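Local coordinates for protein 2-hydroxyhepta-2,4-diene-1,7-dioate isomerase (Corynebacterium glutamicum, PDB 4DBF) that binds magnesium and probably acts as a lyase or isomerase, with oxaloacetate decarboxylation the activity associated with it, at residues 265-271 / 282-287; 134-138 / 222-226. One frame throughout, in Å; residues are numbered along the deposited sequence.

Contact 1: 265-271 / 282-287; sequences MVDGDYI and GNPVVD
G282 opens the pairing at the hydroxyl end of Y270, its CA 3.2 Å from Y270 OH, and the phenol reaches on to a hydrogen bond with E121. Y270 CG is anti to the backbone N (chi1 -174°), a setting that lays the ring along 282-284. N283 and I271 form an antiparallel hydrogen-bonded pair: N283 N donates a hydrogen bond to I271 O at 2.8 Å, in the carbonyl plane, and I271 N returns a nearly straight bond to N283 O, 171° at the hydrogen. That same N283 O sits over one face of the Y270 ring, offset toward the rim. P284, which has no N-H to give, fills the non-hydrogen-bonded position opposite Y270, its CB 4.0 Å from Y270 CD1.

At V285 the partner strand gives way to the type II turn V266-D269. V285 N bonds to D269 O, meeting it from above the carbonyl plane, while V285 O accepts from G268 N at 2.8 Å. Of the V285 methyls, CG1 lies against V266 O and CG2 is 3.8 Å from M265 SD, the two side chains crossing at about a right angle. The V286 side chain faces away from the turn, though its CA passes 3.3 Å from D267 OD1. D287 N then donates to that oxygen on its anti side, tilted out of the carboxylate plane. The two carboxylates stack with planes 24° apart, and a water accepts from D267 N and donates to D287 OD2.

Two acidic groups thus lie close, D267 OD2 and D287 OD1 4.0 Å apart; the backbone N-H on one and the water on the other would be expected to temper their repulsion, while the proximity might raise the pKa of either.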
loop_
_atom_site.group_PDB
_atom_site.type_symbol
_atom_site.label_atom_id
_atom_site.label_comp_id
_atom_site.label_asym_id
_atom_site.label_seq_id
_atom_site.Cartn_x
_atom_site.Cartn_y
_atom_site.Cartn_z
ATOM N N MET A 265 18.815 4.822 15.774
ATOM C CA MET A 265 19.902 4.408 14.916
ATOM C C MET A 265 20.347 5.662 14.210
ATOM O O MET A 265 19.499 6.495 13.849
ATOM C CB MET A 265 19.343 3.441 13.850
ATOM C CG MET A 265 18.859 2.171 14.419
ATOM S SD MET A 265 18.479 1.070 13.032
ATOM C CE MET A 265 17.229 1.821 12.113
ATOM N N VAL A 266 21.654 5.771 13.951
ATOM C CA VAL A 266 22.229 6.890 13.231
ATOM C C VAL A 266 23.197 6.452 12.132
ATOM O O VAL A 266 23.612 5.285 12.047
ATOM C CB VAL A 266 22.986 7.899 14.178
ATOM C CG1 VAL A 266 22.014 8.518 15.270
ATOM C CG2 VAL A 266 24.256 7.223 14.808
ATOM N N ASP A 267 23.579 7.412 11.296
ATOM C CA ASP A 267 24.463 7.138 10.164
ATOM C C ASP A 267 25.698 6.419 10.672
ATOM O O ASP A 267 26.215 6.794 11.692
ATOM C CB ASP A 267 24.805 8.440 9.466
ATOM C CG ASP A 267 25.910 8.272 8.488
ATOM O OD1 ASP A 267 25.671 7.763 7.379
ATOM O OD2 ASP A 267 27.044 8.616 8.867
ATOM N N GLY A 268 26.124 5.341 10.003
ATOM C CA GLY A 268 27.234 4.500 10.521
ATOM C C GLY A 268 26.903 3.231 11.298
ATOM O O GLY A 268 27.736 2.312 11.351
ATOM N N ASP A 269 25.733 3.181 11.954
ATOM C CA ASP A 269 25.339 2.021 12.738
ATOM C C ASP A 269 25.113 0.851 11.809
ATOM O O ASP A 269 25.058 0.992 10.559
ATOM C CB ASP A 269 24.016 2.275 13.532
ATOM C CG ASP A 269 24.198 3.312 14.632
ATOM O OD1 ASP A 269 25.402 3.711 14.861
ATOM O OD2 ASP A 269 23.190 3.735 15.258
ATOM N N TYR A 270 24.938 -0.308 12.439
ATOM C CA TYR A 270 24.548 -1.482 11.717
ATOM C C TYR A 270 23.529 -2.152 12.611
ATOM O O TYR A 270 23.718 -2.208 13.812
ATOM C CB TYR A 270 25.737 -2.427 11.504
ATOM C CG TYR A 270 25.423 -3.618 10.613
ATOM C CD1 TYR A 270 25.512 -3.522 9.211
ATOM C CD2 TYR A 270 25.028 -4.824 11.163
ATOM C CE1 TYR A 270 25.198 -4.646 8.383
ATOM C CE2 TYR A 270 24.758 -5.967 10.342
ATOM C CZ TYR A 270 24.834 -5.847 8.968
ATOM O OH TYR A 270 24.573 -6.958 8.200
ATOM N N ILE A 271 22.462 -2.680 12.018
ATOM C CA ILE A 271 21.405 -3.342 12.776
ATOM C C ILE A 271 21.151 -4.776 12.271
ATOM O O ILE A 271 21.022 -4.999 11.082
ATOM C CB ILE A 271 20.062 -2.462 12.781
ATOM C CG1 ILE A 271 18.943 -3.140 13.583
ATOM C CG2 ILE A 271 19.496 -2.163 11.377
ATOM C CD1 ILE A 271 19.186 -3.283 15.087
ATOM N N GLY A 282 20.495 -8.265 8.499
ATOM C CA GLY A 282 21.438 -7.166 8.881
ATOM C C GLY A 282 21.361 -6.053 7.847
ATOM O O GLY A 282 21.238 -6.338 6.649
ATOM N N ASN A 283 21.411 -4.791 8.295
ATOM C CA ASN A 283 21.447 -3.648 7.376
ATOM C C ASN A 283 22.310 -2.540 7.955
ATOM O O ASN A 283 22.208 -2.202 9.152
ATOM C CB ASN A 283 20.024 -3.074 7.118
ATOM C CG ASN A 283 19.118 -4.061 6.387
ATOM O OD1 ASN A 283 19.020 -4.059 5.134
ATOM N ND2 ASN A 283 18.454 -4.895 7.145
ATOM N N PRO A 284 23.142 -1.925 7.087
ATOM C CA PRO A 284 23.816 -0.749 7.535
ATOM C C PRO A 284 22.886 0.454 7.504
ATOM O O PRO A 284 21.848 0.475 6.799
ATOM C CB PRO A 284 25.007 -0.628 6.552
ATOM C CG PRO A 284 24.407 -1.125 5.245
ATOM C CD PRO A 284 23.443 -2.253 5.677
ATOM N N VAL A 285 23.215 1.437 8.319
ATOM C CA VAL A 285 22.431 2.662 8.386
ATOM C C VAL A 285 23.231 3.860 7.832
ATOM O O VAL A 285 24.406 4.060 8.208
ATOM C CB VAL A 285 22.006 2.937 9.843
ATOM C CG1 VAL A 285 21.149 4.217 9.949
ATOM C CG2 VAL A 285 21.244 1.662 10.450
ATOM N N VAL A 286 22.587 4.661 6.991
ATOM C CA VAL A 286 23.190 5.862 6.421
ATOM C C VAL A 286 22.269 7.080 6.413
ATOM O O VAL A 286 21.056 6.933 6.425
ATOM C CB VAL A 286 23.760 5.615 4.984
ATOM C CG1 VAL A 286 24.674 4.405 4.973
ATOM C CG2 VAL A 286 22.675 5.422 3.942
ATOM N N ASP A 287 22.839 8.303 6.381
ATOM C CA ASP A 287 22.025 9.491 6.157
ATOM C C ASP A 287 21.680 9.512 4.673
ATOM O O ASP A 287 22.554 9.284 3.834
ATOM C CB ASP A 287 22.776 10.770 6.558
ATOM C CG ASP A 287 23.029 10.880 8.062
ATOM O OD1 ASP A 287 24.167 11.303 8.444
ATOM O OD2 ASP A 287 22.127 10.531 8.889
HETATM O O HOH W 1 22.196 9.745 11.485
#

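Contact 2: 134-138 / 222-226. With MG (magnesium ion), chain C.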
loop_
_atom_site.group_PDB
_atom_site.type_symbol
_atom_site.label_atom_id
_atom_site.label_comp_id
_atom_site.label_asym_id
_atom_site.label_seq_id
_atom_site.Cartn_x
_atom_site.Cartn_y
_atom_site.Cartn_z
ATOM N N GLU A 134 14.077 4.380 14.912
ATOM C CA GLU A 134 14.282 3.112 15.584
ATOM C C GLU A 134 13.962 1.917 14.690
ATOM O O GLU A 134 13.216 2.022 13.783
ATOM C CB GLU A 134 13.453 3.030 16.869
ATOM C CG GLU A 134 13.768 4.133 17.853
ATOM C CD GLU A 134 13.072 4.019 19.185
ATOM O OE1 GLU A 134 12.138 3.273 19.337
ATOM O OE2 GLU A 134 13.503 4.689 20.097
ATOM N N PHE A 135 14.540 0.790 15.013
ATOM C CA PHE A 135 14.261 -0.447 14.358
ATOM C C PHE A 135 13.243 -1.218 15.165
ATOM O O PHE A 135 13.022 -0.938 16.288
ATOM C CB PHE A 135 15.519 -1.264 14.291
ATOM C CG PHE A 135 16.052 -1.623 15.622
ATOM C CD1 PHE A 135 15.597 -2.726 16.279
ATOM C CD2 PHE A 135 16.965 -0.822 16.246
ATOM C CE1 PHE A 135 16.069 -3.037 17.510
ATOM C CE2 PHE A 135 17.455 -1.141 17.471
ATOM C CZ PHE A 135 17.002 -2.252 18.100
ATOM N N GLU A 136 12.654 -2.212 14.552
ATOM C CA GLU A 136 11.805 -3.122 15.268
ATOM C C GLU A 136 11.917 -4.465 14.583
ATOM O O GLU A 136 11.547 -4.576 13.482
ATOM C CB GLU A 136 10.345 -2.696 15.222
ATOM C CG GLU A 136 10.007 -1.270 15.557
ATOM C CD GLU A 136 8.519 -1.022 15.671
ATOM O OE1 GLU A 136 7.777 -1.519 14.873
ATOM O OE2 GLU A 136 8.113 -0.304 16.553
ATOM N N GLY A 137 12.431 -5.463 15.255
ATOM C CA GLY A 137 12.479 -6.781 14.689
ATOM C C GLY A 137 11.175 -7.503 14.826
ATOM O O GLY A 137 10.665 -7.598 15.884
ATOM N N GLU A 138 10.674 -8.037 13.726
ATOM C CA GLU A 138 9.403 -8.705 13.716
ATOM C C GLU A 138 9.373 -9.954 12.895
ATOM O O GLU A 138 10.007 -10.059 11.905
ATOM C CB GLU A 138 8.264 -7.783 13.258
ATOM C CG GLU A 138 8.379 -6.370 13.735
ATOM C CD GLU A 138 7.138 -5.512 13.560
ATOM O OE1 GLU A 138 6.091 -5.948 13.188
ATOM O OE2 GLU A 138 7.233 -4.349 13.829
ATOM N N LEU A 222 22.801 -5.719 22.552
ATOM C CA LEU A 222 21.464 -6.307 22.413
ATOM C C LEU A 222 20.467 -5.255 22.791
ATOM O O LEU A 222 20.415 -4.818 23.936
ATOM C CB LEU A 222 21.315 -7.530 23.357
ATOM C CG LEU A 222 20.023 -8.374 23.420
ATOM C CD1 LEU A 222 19.631 -8.941 22.030
ATOM C CD2 LEU A 222 20.161 -9.558 24.399
ATOM N N LYS A 223 19.662 -4.822 21.835
ATOM C CA LYS A 223 18.801 -3.666 22.037
ATOM C C LYS A 223 17.340 -4.019 21.790
ATOM O O LYS A 223 16.444 -3.190 21.942
ATOM C CB LYS A 223 19.286 -2.514 21.148
ATOM C CG LYS A 223 20.609 -1.874 21.627
ATOM C CD LYS A 223 20.414 -1.110 22.945
ATOM C CE LYS A 223 21.646 -0.292 23.321
ATOM N NZ LYS A 223 21.300 0.781 24.298
ATOM N N GLN A 224 17.115 -5.291 21.513
ATOM C CA GLN A 224 15.804 -5.919 21.519
ATOM C C GLN A 224 15.892 -7.400 21.852
ATOM O O GLN A 224 16.681 -8.098 21.316
ATOM C CB GLN A 224 15.025 -5.730 20.208
ATOM C CG GLN A 224 13.627 -6.323 20.222
ATOM C CD GLN A 224 12.968 -6.413 18.850
ATOM O OE1 GLN A 224 12.151 -7.258 18.611
ATOM N NE2 GLN A 224 13.314 -5.526 17.981
ATOM N N ASP A 225 15.025 -7.842 22.733
ATOM C CA ASP A 225 15.063 -9.172 23.248
ATOM C C ASP A 225 13.643 -9.549 23.619
ATOM O O ASP A 225 13.263 -9.487 24.761
ATOM C CB ASP A 225 15.942 -9.166 24.479
ATOM C CG ASP A 225 16.325 -10.534 24.954
ATOM O OD1 ASP A 225 16.011 -11.530 24.332
ATOM O OD2 ASP A 225 16.975 -10.594 25.990
ATOM N N SER A 226 12.874 -9.919 22.617
ATOM C CA SER A 226 11.466 -10.172 22.744
ATOM C C SER A 226 11.133 -11.621 22.389
ATOM O O SER A 226 11.988 -12.379 22.054
ATOM C CB SER A 226 10.697 -9.204 21.846
ATOM O OG SER A 226 11.035 -9.358 20.507
HETATM MG MG MG C . 6.041 -2.610 14.184
HETATM O O HOH W 2 9.416 -8.872 18.009
HETATM O O HOH W 3 4.454 -3.770 13.287
HETATM O O HOH W 4 4.610 -1.217 14.705
HETATM O O HOH W 5 5.898 -3.318 16.095
#
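The magnesium site of the FAH-family domain lies on one side of 134-138, and contact with segment 222-226 of strand 219-227 is made on another. F135 and G137 do the touching, whereas E136 and E138 point away from 222-226 to the metal. Q224 runs out extended toward G137, its CG anti to the backbone N (chi1 -177°), which brings the amide beside the G137 backbone. The amide is probably reversed in the model, and its bonding is therefore not assigned; the terminal atoms now modelled as NE2 and OE1 lie 2.9 Å from G137 N and 3.1 Å from G137 O, respectively.

The F135 ring approaches the same side chain edge-on. Its plane is only 7° from that of the Q224 amide, and the two side chains run antiparallel alongside each other. The ring edge also meets K223 CB, 3.8 Å from F135 CZ, with the side chains crossing at about a right angle; K223 continues to a salt bridge with E263. K223 and Q224 form a classic beta bulge opposite A212, consistent with both lying at the F135 edge. One water adds a bridge, donating to G137 O at 2.8 Å and lying 3.0 Å from S226 OG.

Toward the metal, E136 OE1 binds magnesium at 2.2 Å and E138 OE2 at 2.1 Å, each glutamate through one oxygen. Three waters and D167 complete six ligands, and the water that donates to E138 OE1 ties the second oxygen of that glutamate to the coordination shell. The other oxygen of E136, OE2, is held by a salt bridge with R171, which should limit rotation of the carboxylate.

Two glutamates separated by one glycine, with an aspartate from the neighbouring strand, make the acidic metal triad characteristic of the FAH fold.

In the fold
From the N terminus, the chain enters contact 2 at 134-138, passes through 83 residues that include D167 and strand 209-216, and closes the loop at 222-226. Contact 1 then opens at 265-271 and closes after ten residues as the hairpin of strands 270-275 and 279-287. The two loops are therefore in series and neither encloses nor crosses the other. The hairpin and 222-226 belong to one five-stranded sheet, in which 209-216 lies between them; 134-138 belongs to the other sheet system. Across their interface I271 CD1 lies 3.5 Å from F135 CD2, and M265 SD 4.0 Å from F135 CB, so F135 joins the hairpin to the metal-bearing strand 133-143.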